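PDB 1QWK: aldo-keto reductase family 1 member C1 from Caenorhabditis elegans, which probably reduces aldehydes and sugars such as aldoses with NADPH, as a member of the aldo-keto reductase family. Local coordinates for residues P17-G22 and E275-S280; Y43-T48 and A259-S264. One frame throughout, in Å; residues are numbered along the deposited sequence.

Interaction 1: P17-G22 and E275-S280; sequences PVIGLG and EVFDFS
The ring of Phe277 meets Val18 and Ile19 with its outer edge. All the contact is apolar, and no hydrogen bond joins 17-22 to 275-280. Val18 CG2 lies 3.8 Å from Phe277 CZ and equally near CE1. Ile19 CG2 is also 3.8 Å from Phe277 CZ and leans toward CE2. The two methyls thus straddle the far corner of the ring, and Ile19 CG2 sits in the ring plane. Each is the branch held between its own backbone N and carbonyl carbon. In Ile19 the longer arm is swung anti to the backbone N (chi1 -180°), which turns CG2 to the ring. Within 275-280, Val276 CG2 covers one face of the same ring, 4.1 Å above the plane and over its centre. The ring is therefore touched both at its edge and on a face, although Phe277 as a whole is exposed.

Polar contacts hold the loop from outside the two segments. Lys243 forms a salt bridge with Asp278 and bonds to Glu275 O, while Arg251 bonds to Val276 O. The contact joins the chain leading into the first barrel strand, 21-22, to the loop after helix 267-274, on the outside of a TIM barrel.

Interaction 2: Y43-T48 and A259-S264; sequences YRLIDT and AILPKS
Leu45, Asp47 and Leu261 meet in the interior of the TIM barrel, between strands 45-47 and 259-261 and beside the predicted active site. Leu261 is the central piece. Its CD1 sits over the flat face of the Asp47 carboxylate, 3.5 Å from Asp47 CG, and its CD2 touches Asp47 CB at 3.7 Å. CD2 also meets Leu45 CD2 at 3.7 Å. Leu261 crosses both side chains at about a right angle. Asp47 has CG anti to its backbone N (chi1 -175°), and chi2 of 90° turns the carboxylate face to the leucine. Its OD2 forms a salt bridge with Lys81, predicted to lower the pKa of Tyr52, the predicted proton donor. An alanine in place of Leu261 would remove both methyls and is likely to open a gap beside Leu45 and strip the apolar cover from one face of the Asp47 carboxylate.

Between the strands and helix 267-274, Pro262 CG comes to the edge of the Tyr43 ring, 4.2 Å from Tyr43 OH. That hydroxyl is hydrogen-bonded to Ile270 O, and the ring also meets Phe274. Strand 45-47 runs between strands 21-22 and 77-82, with Ile46 facing helix 55-68. Met16 of strand 15-17 touches both Leu45 and Ala259 at the N-terminal end of the barrel strands.

In the fold
The centres of the two interactions are about 9 Å apart. Along the chain the order is 17-22, 43-48, 259-264, 275-280, so interaction 2 falls wholly between the two segments of interaction 1. Segment 17-22 lies between the two segments of interaction 2. It pairs with strand 45-47 through Leu21 N and Leu45 O, 2.9 Å apart in a probable hydrogen bond. On its other side, just ahead of strand 21-22, Val18 O lies 2.8 Å from Ile260 N, also a probable hydrogen bond. These links bring the first and last barrel strands together and help close the barrel. Interaction 2 fills the inside with Leu261, Leu45 and Asp47. It reaches the helix side with Tyr43 and Pro262, where interaction 1 also lies.

Interaction 1: P17-G22 and E275-S280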
ATOM      1  N   PRO A  17      -7.324   9.310  -1.930  1.00 18.42           N
ATOM      2  CA  PRO A  17      -7.601   8.734  -3.254  1.00 17.50           C
ATOM      3  C   PRO A  17      -7.634   7.208  -3.180  1.00 18.90           C
ATOM      4  O   PRO A  17      -6.785   6.599  -2.533  1.00 17.90           O
ATOM      5  CB  PRO A  17      -6.442   9.252  -4.103  1.00 18.00           C
ATOM      6  CG  PRO A  17      -6.148  10.600  -3.474  1.00 18.28           C
ATOM      7  CD  PRO A  17      -6.217  10.284  -1.993  1.00 18.66           C
ATOM      8  N   VAL A  18      -8.609   6.605  -3.855  1.00 18.73           N
ATOM      9  CA  VAL A  18      -8.791   5.156  -3.851  1.00 19.06           C
ATOM     10  C   VAL A  18      -7.715   4.379  -4.600  1.00 18.65           C
ATOM     11  O   VAL A  18      -7.553   3.179  -4.385  1.00 18.78           O
ATOM     12  CB  VAL A  18     -10.166   4.760  -4.429  1.00 19.80           C
ATOM     13  CG1 VAL A  18     -11.278   5.373  -3.590  1.00 20.82           C
ATOM     14  CG2 VAL A  18     -10.275   5.216  -5.880  1.00 20.02           C
ATOM     15  N   ILE A  19      -6.998   5.048  -5.495  1.00 17.47           N
ATOM     16  CA  ILE A  19      -5.934   4.390  -6.236  1.00 17.87           C
ATOM     17  C   ILE A  19      -4.676   5.238  -6.154  1.00 18.31           C
ATOM     18  O   ILE A  19      -4.723   6.464  -6.261  1.00 19.42           O
ATOM     19  CB  ILE A  19      -6.326   4.147  -7.719  1.00 18.10           C
ATOM     20  CG1 ILE A  19      -5.175   3.450  -8.455  1.00 18.93           C
ATOM     21  CG2 ILE A  19      -6.699   5.462  -8.392  1.00 19.98           C
ATOM     22  CD1 ILE A  19      -5.557   2.939  -9.845  1.00 20.16           C
ATOM     23  N   GLY A  20      -3.549   4.582  -5.924  1.00 19.08           N
ATOM     24  CA  GLY A  20      -2.306   5.313  -5.835  1.00 19.51           C
ATOM     25  C   GLY A  20      -1.184   4.529  -6.464  1.00 18.63           C
ATOM     26  O   GLY A  20      -1.339   3.354  -6.805  1.00 18.46           O
ATOM     27  N   LEU A  21      -0.048   5.188  -6.632  1.00 17.86           N
ATOM     28  CA  LEU A  21       1.118   4.542  -7.202  1.00 18.93           C
ATOM     29  C   LEU A  21       1.942   3.942  -6.072  1.00 19.52           C
ATOM     30  O   LEU A  21       2.363   4.648  -5.154  1.00 18.79           O
ATOM     31  CB  LEU A  21       1.964   5.560  -7.974  1.00 20.14           C
ATOM     32  CG  LEU A  21       3.237   5.022  -8.637  1.00 22.39           C
ATOM     33  CD1 LEU A  21       2.869   4.081  -9.777  1.00 21.61           C
ATOM     34  CD2 LEU A  21       4.070   6.189  -9.154  1.00 22.58           C
ATOM     35  N   GLY A  22       2.139   2.629  -6.127  1.00 18.84           N
ATOM     36  CA  GLY A  22       2.944   1.957  -5.124  1.00 20.07           C
ATOM     37  C   GLY A  22       4.370   2.007  -5.634  1.00 21.52           C
ATOM     38  O   GLY A  22       4.635   1.573  -6.757  1.00 24.87           O
ATOM     39  N   GLU A 275      -7.352   2.529 -15.537  1.00 21.43           N
ATOM     40  CA  GLU A 275      -8.618   2.373 -16.263  1.00 22.64           C
ATOM     41  C   GLU A 275      -9.540   1.353 -15.614  1.00 22.97           C
ATOM     42  O   GLU A 275      -9.875   0.337 -16.214  1.00 22.30           O
ATOM     43  CB  GLU A 275      -8.331   1.968 -17.709  1.00 26.30           C
ATOM     44  CG  GLU A 275      -7.484   2.983 -18.452  1.00 33.49           C
ATOM     45  CD  GLU A 275      -8.148   4.343 -18.534  1.00 38.08           C
ATOM     46  OE1 GLU A 275      -9.234   4.441 -19.149  1.00 43.08           O
ATOM     47  OE2 GLU A 275      -7.588   5.319 -17.983  1.00 42.57           O
ATOM     48  N   VAL A 276      -9.967   1.643 -14.391  1.00 21.38           N
ATOM     49  CA  VAL A 276     -10.838   0.733 -13.668  1.00 21.92           C
ATOM     50  C   VAL A 276     -12.073   1.437 -13.127  1.00 22.61           C
ATOM     51  O   VAL A 276     -12.730   0.934 -12.216  1.00 22.90           O
ATOM     52  CB  VAL A 276     -10.077   0.073 -12.500  1.00 22.01           C
ATOM     53  CG1 VAL A 276      -8.906  -0.747 -13.039  1.00 22.89           C
ATOM     54  CG2 VAL A 276      -9.568   1.141 -11.548  1.00 21.36           C
ATOM     55  N   PHE A 277     -12.398   2.594 -13.698  1.00 21.27           N
ATOM     56  CA  PHE A 277     -13.551   3.359 -13.235  1.00 21.42           C
ATOM     57  C   PHE A 277     -14.727   3.396 -14.208  1.00 23.30           C
ATOM     58  O   PHE A 277     -15.667   4.170 -14.021  1.00 24.59           O
ATOM     59  CB  PHE A 277     -13.107   4.782 -12.889  1.00 21.02           C
ATOM     60  CG  PHE A 277     -12.111   4.843 -11.762  1.00 20.65           C
ATOM     61  CD1 PHE A 277     -12.499   4.537 -10.458  1.00 20.95           C
ATOM     62  CD2 PHE A 277     -10.782   5.179 -12.005  1.00 21.73           C
ATOM     63  CE1 PHE A 277     -11.580   4.564  -9.412  1.00 19.99           C
ATOM     64  CE2 PHE A 277      -9.851   5.209 -10.966  1.00 21.87           C
ATOM     65  CZ  PHE A 277     -10.252   4.900  -9.665  1.00 20.48           C
ATOM     66  N   ASP A 278     -14.686   2.543 -15.227  1.00 23.96           N
ATOM     67  CA  ASP A 278     -15.756   2.496 -16.214  1.00 25.31           C
ATOM     68  C   ASP A 278     -16.663   1.284 -16.018  1.00 25.02           C
ATOM     69  O   ASP A 278     -17.478   0.961 -16.883  1.00 24.76           O
ATOM     70  CB  ASP A 278     -15.163   2.486 -17.621  1.00 26.96           C
ATOM     71  CG  ASP A 278     -14.308   1.268 -17.879  1.00 30.61           C
ATOM     72  OD1 ASP A 278     -13.829   0.662 -16.897  1.00 31.35           O
ATOM     73  OD2 ASP A 278     -14.107   0.923 -19.062  1.00 35.63           O
ATOM     74  N   PHE A 279     -16.516   0.614 -14.878  1.00 23.87           N
ATOM     75  CA  PHE A 279     -17.332  -0.552 -14.552  1.00 22.05           C
ATOM     76  C   PHE A 279     -17.244  -0.829 -13.056  1.00 22.31           C
ATOM     77  O   PHE A 279     -16.463  -0.191 -12.355  1.00 21.13           O
ATOM     78  CB  PHE A 279     -16.869  -1.787 -15.348  1.00 23.59           C
ATOM     79  CG  PHE A 279     -15.593  -2.420 -14.837  1.00 23.87           C
ATOM     80  CD1 PHE A 279     -15.571  -3.769 -14.482  1.00 24.18           C
ATOM     81  CD2 PHE A 279     -14.407  -1.696 -14.775  1.00 23.45           C
ATOM     82  CE1 PHE A 279     -14.384  -4.386 -14.063  1.00 25.48           C
ATOM     83  CE2 PHE A 279     -13.214  -2.302 -14.358  1.00 24.80           C
ATOM     84  CZ  PHE A 279     -13.205  -3.652 -14.009  1.00 23.18           C
ATOM     85  N   SER A 280     -18.060  -1.762 -12.572  1.00 20.68           N
ATOM     86  CA  SER A 280     -18.058  -2.130 -11.162  1.00 20.79           C
ATOM     87  C   SER A 280     -18.509  -3.578 -11.008  1.00 21.26           C
ATOM     88  O   SER A 280     -19.178  -4.135 -11.888  1.00 20.96           O
ATOM     89  CB  SER A 280     -18.986  -1.219 -10.353  1.00 21.78           C
ATOM     90  OG  SER A 280     -20.342  -1.438 -10.700  1.00 22.37           O
TER

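Interaction 2: Y43-T48 and A259-S264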
ATOM      1  N   TYR A  43      -3.499   9.747 -11.442  1.00 20.17           N
ATOM      2  CA  TYR A  43      -3.212   9.290 -10.079  1.00 18.72           C
ATOM      3  C   TYR A  43      -3.000  10.494  -9.180  1.00 18.06           C
ATOM      4  O   TYR A  43      -2.315  11.439  -9.563  1.00 18.90           O
ATOM      5  CB  TYR A  43      -1.936   8.454 -10.045  1.00 17.50           C
ATOM      6  CG  TYR A  43      -2.048   7.063 -10.611  1.00 19.20           C
ATOM      7  CD1 TYR A  43      -2.061   5.951  -9.769  1.00 20.23           C
ATOM      8  CD2 TYR A  43      -2.053   6.847 -11.986  1.00 17.97           C
ATOM      9  CE1 TYR A  43      -2.061   4.660 -10.283  1.00 20.51           C
ATOM     10  CE2 TYR A  43      -2.056   5.556 -12.510  1.00 20.18           C
ATOM     11  CZ  TYR A  43      -2.053   4.470 -11.654  1.00 20.77           C
ATOM     12  OH  TYR A  43      -2.001   3.192 -12.165  1.00 22.32           O
ATOM     13  N   ARG A  44      -3.556  10.451  -7.975  1.00 16.81           N
ATOM     14  CA  ARG A  44      -3.398  11.561  -7.050  1.00 17.94           C
ATOM     15  C   ARG A  44      -2.840  11.123  -5.702  1.00 17.70           C
ATOM     16  O   ARG A  44      -2.820  11.895  -4.748  1.00 19.93           O
ATOM     17  CB  ARG A  44      -4.731  12.301  -6.884  1.00 18.55           C
ATOM     18  CG  ARG A  44      -5.140  13.067  -8.139  1.00 18.45           C
ATOM     19  CD  ARG A  44      -4.196  14.245  -8.385  1.00 21.83           C
ATOM     20  NE  ARG A  44      -4.521  14.989  -9.604  1.00 23.54           N
ATOM     21  CZ  ARG A  44      -4.092  14.669 -10.821  1.00 24.23           C
ATOM     22  NH1 ARG A  44      -3.309  13.611 -10.999  1.00 23.32           N
ATOM     23  NH2 ARG A  44      -4.440  15.415 -11.860  1.00 25.65           N
ATOM     24  N   LEU A  45      -2.391   9.875  -5.623  1.00 16.37           N
ATOM     25  CA  LEU A  45      -1.783   9.371  -4.392  1.00 16.41           C
ATOM     26  C   LEU A  45      -0.481   8.652  -4.739  1.00 16.03           C
ATOM     27  O   LEU A  45      -0.424   7.868  -5.688  1.00 16.44           O
ATOM     28  CB  LEU A  45      -2.732   8.413  -3.648  1.00 16.21           C
ATOM     29  CG  LEU A  45      -2.218   7.865  -2.303  1.00 17.71           C
ATOM     30  CD1 LEU A  45      -3.382   7.545  -1.368  1.00 18.97           C
ATOM     31  CD2 LEU A  45      -1.377   6.615  -2.552  1.00 20.85           C
ATOM     32  N   ILE A  46       0.561   8.955  -3.972  1.00 15.84           N
ATOM     33  CA  ILE A  46       1.873   8.338  -4.134  1.00 17.99           C
ATOM     34  C   ILE A  46       2.221   7.697  -2.794  1.00 17.00           C
ATOM     35  O   ILE A  46       2.203   8.362  -1.756  1.00 17.45           O
ATOM     36  CB  ILE A  46       2.976   9.379  -4.475  1.00 18.10           C
ATOM     37  CG1 ILE A  46       2.611  10.138  -5.760  1.00 21.62           C
ATOM     38  CG2 ILE A  46       4.323   8.674  -4.638  1.00 19.23           C
ATOM     39  CD1 ILE A  46       2.309   9.247  -6.952  1.00 24.09           C
ATOM     40  N   ASP A  47       2.529   6.404  -2.821  1.00 17.72           N
ATOM     41  CA  ASP A  47       2.861   5.662  -1.609  1.00 18.28           C
ATOM     42  C   ASP A  47       4.340   5.305  -1.583  1.00 16.72           C
ATOM     43  O   ASP A  47       4.847   4.667  -2.505  1.00 18.53           O
ATOM     44  CB  ASP A  47       2.037   4.372  -1.545  1.00 20.69           C
ATOM     45  CG  ASP A  47       2.246   3.616  -0.254  1.00 21.53           C
ATOM     46  OD1 ASP A  47       1.502   3.877   0.721  1.00 23.26           O
ATOM     47  OD2 ASP A  47       3.168   2.775  -0.199  1.00 23.43           O
ATOM     48  N   THR A  48       5.027   5.719  -0.527  1.00 18.02           N
ATOM     49  CA  THR A  48       6.445   5.440  -0.391  1.00 18.78           C
ATOM     50  C   THR A  48       6.763   4.984   1.029  1.00 18.93           C
ATOM     51  O   THR A  48       5.856   4.737   1.832  1.00 17.78           O
ATOM     52  CB  THR A  48       7.282   6.692  -0.755  1.00 20.66           C
ATOM     53  OG1 THR A  48       8.672   6.351  -0.788  1.00 24.41           O
ATOM     54  CG2 THR A  48       7.053   7.801   0.253  1.00 23.48           C
ATOM     55  N   ALA A 259      -8.704   0.676  -0.715  1.00 19.46           N
ATOM     56  CA  ALA A 259      -7.966   1.561  -1.600  1.00 18.21           C
ATOM     57  C   ALA A 259      -6.920   0.599  -2.170  1.00 19.18           C
ATOM     58  O   ALA A 259      -6.641  -0.440  -1.559  1.00 20.81           O
ATOM     59  CB  ALA A 259      -7.294   2.681  -0.816  1.00 17.88           C
ATOM     60  N   ILE A 260      -6.344   0.922  -3.323  1.00 17.12           N
ATOM     61  CA  ILE A 260      -5.357   0.038  -3.946  1.00 17.53           C
ATOM     62  C   ILE A 260      -4.055   0.738  -4.317  1.00 18.23           C
ATOM     63  O   ILE A 260      -4.037   1.941  -4.578  1.00 17.59           O
ATOM     64  CB  ILE A 260      -5.929  -0.624  -5.220  1.00 17.53           C
ATOM     65  CG1 ILE A 260      -6.347   0.447  -6.230  1.00 17.33           C
ATOM     66  CG2 ILE A 260      -7.113  -1.521  -4.847  1.00 19.09           C
ATOM     67  CD1 ILE A 260      -6.920  -0.111  -7.541  1.00 19.21           C
ATOM     68  N   LEU A 261      -2.974  -0.042  -4.351  1.00 19.80           N
ATOM     69  CA  LEU A 261      -1.636   0.452  -4.672  1.00 21.55           C
ATOM     70  C   LEU A 261      -0.887  -0.419  -5.681  1.00 22.93           C
ATOM     71  O   LEU A 261       0.078  -1.089  -5.323  1.00 24.94           O
ATOM     72  CB  LEU A 261      -0.785   0.541  -3.399  1.00 20.72           C
ATOM     73  CG  LEU A 261      -1.194   1.541  -2.325  1.00 20.71           C
ATOM     74  CD1 LEU A 261      -0.277   1.397  -1.104  1.00 20.73           C
ATOM     75  CD2 LEU A 261      -1.122   2.952  -2.886  1.00 21.50           C
ATOM     76  N   PRO A 262      -1.324  -0.429  -6.950  1.00 24.59           N
ATOM     77  CA  PRO A 262      -0.634  -1.240  -7.962  1.00 26.73           C
ATOM     78  C   PRO A 262       0.839  -0.810  -8.047  1.00 30.39           C
ATOM     79  O   PRO A 262       1.136   0.388  -8.060  1.00 30.68           O
ATOM     80  CB  PRO A 262      -1.420  -0.937  -9.240  1.00 26.83           C
ATOM     81  CG  PRO A 262      -1.970   0.445  -8.992  1.00 25.28           C
ATOM     82  CD  PRO A 262      -2.422   0.342  -7.553  1.00 24.87           C
ATOM     83  N   LYS A 263       1.742  -1.791  -8.111  1.00 31.23           N
ATOM     84  CA  LYS A 263       3.193  -1.553  -8.151  1.00 33.50           C
ATOM     85  C   LYS A 263       3.815  -1.305  -9.527  1.00 34.96           C
ATOM     86  O   LYS A 263       4.980  -0.912  -9.621  1.00 35.33           O
ATOM     87  CB  LYS A 263       3.936  -2.730  -7.503  1.00 34.78           C
ATOM     88  CG  LYS A 263       3.825  -4.043  -8.284  1.00 36.52           C
ATOM     89  CD  LYS A 263       4.715  -5.137  -7.706  1.00 37.81           C
ATOM     90  CE  LYS A 263       4.583  -6.443  -8.482  1.00 40.02           C
ATOM     91  NZ  LYS A 263       5.484  -7.514  -7.955  1.00 40.99           N
ATOM     92  N   SER A 264       3.053  -1.550 -10.584  1.00 36.34           N
ATOM     93  CA  SER A 264       3.545  -1.357 -11.945  1.00 38.52           C
ATOM     94  C   SER A 264       4.387  -0.088 -12.083  1.00 39.21           C
ATOM     95  O   SER A 264       4.042   0.956 -11.532  1.00 41.35           O
ATOM     96  CB  SER A 264       2.368  -1.305 -12.918  1.00 38.15           C
ATOM     97  OG  SER A 264       1.608  -2.502 -12.853  1.00 39.08           O
TER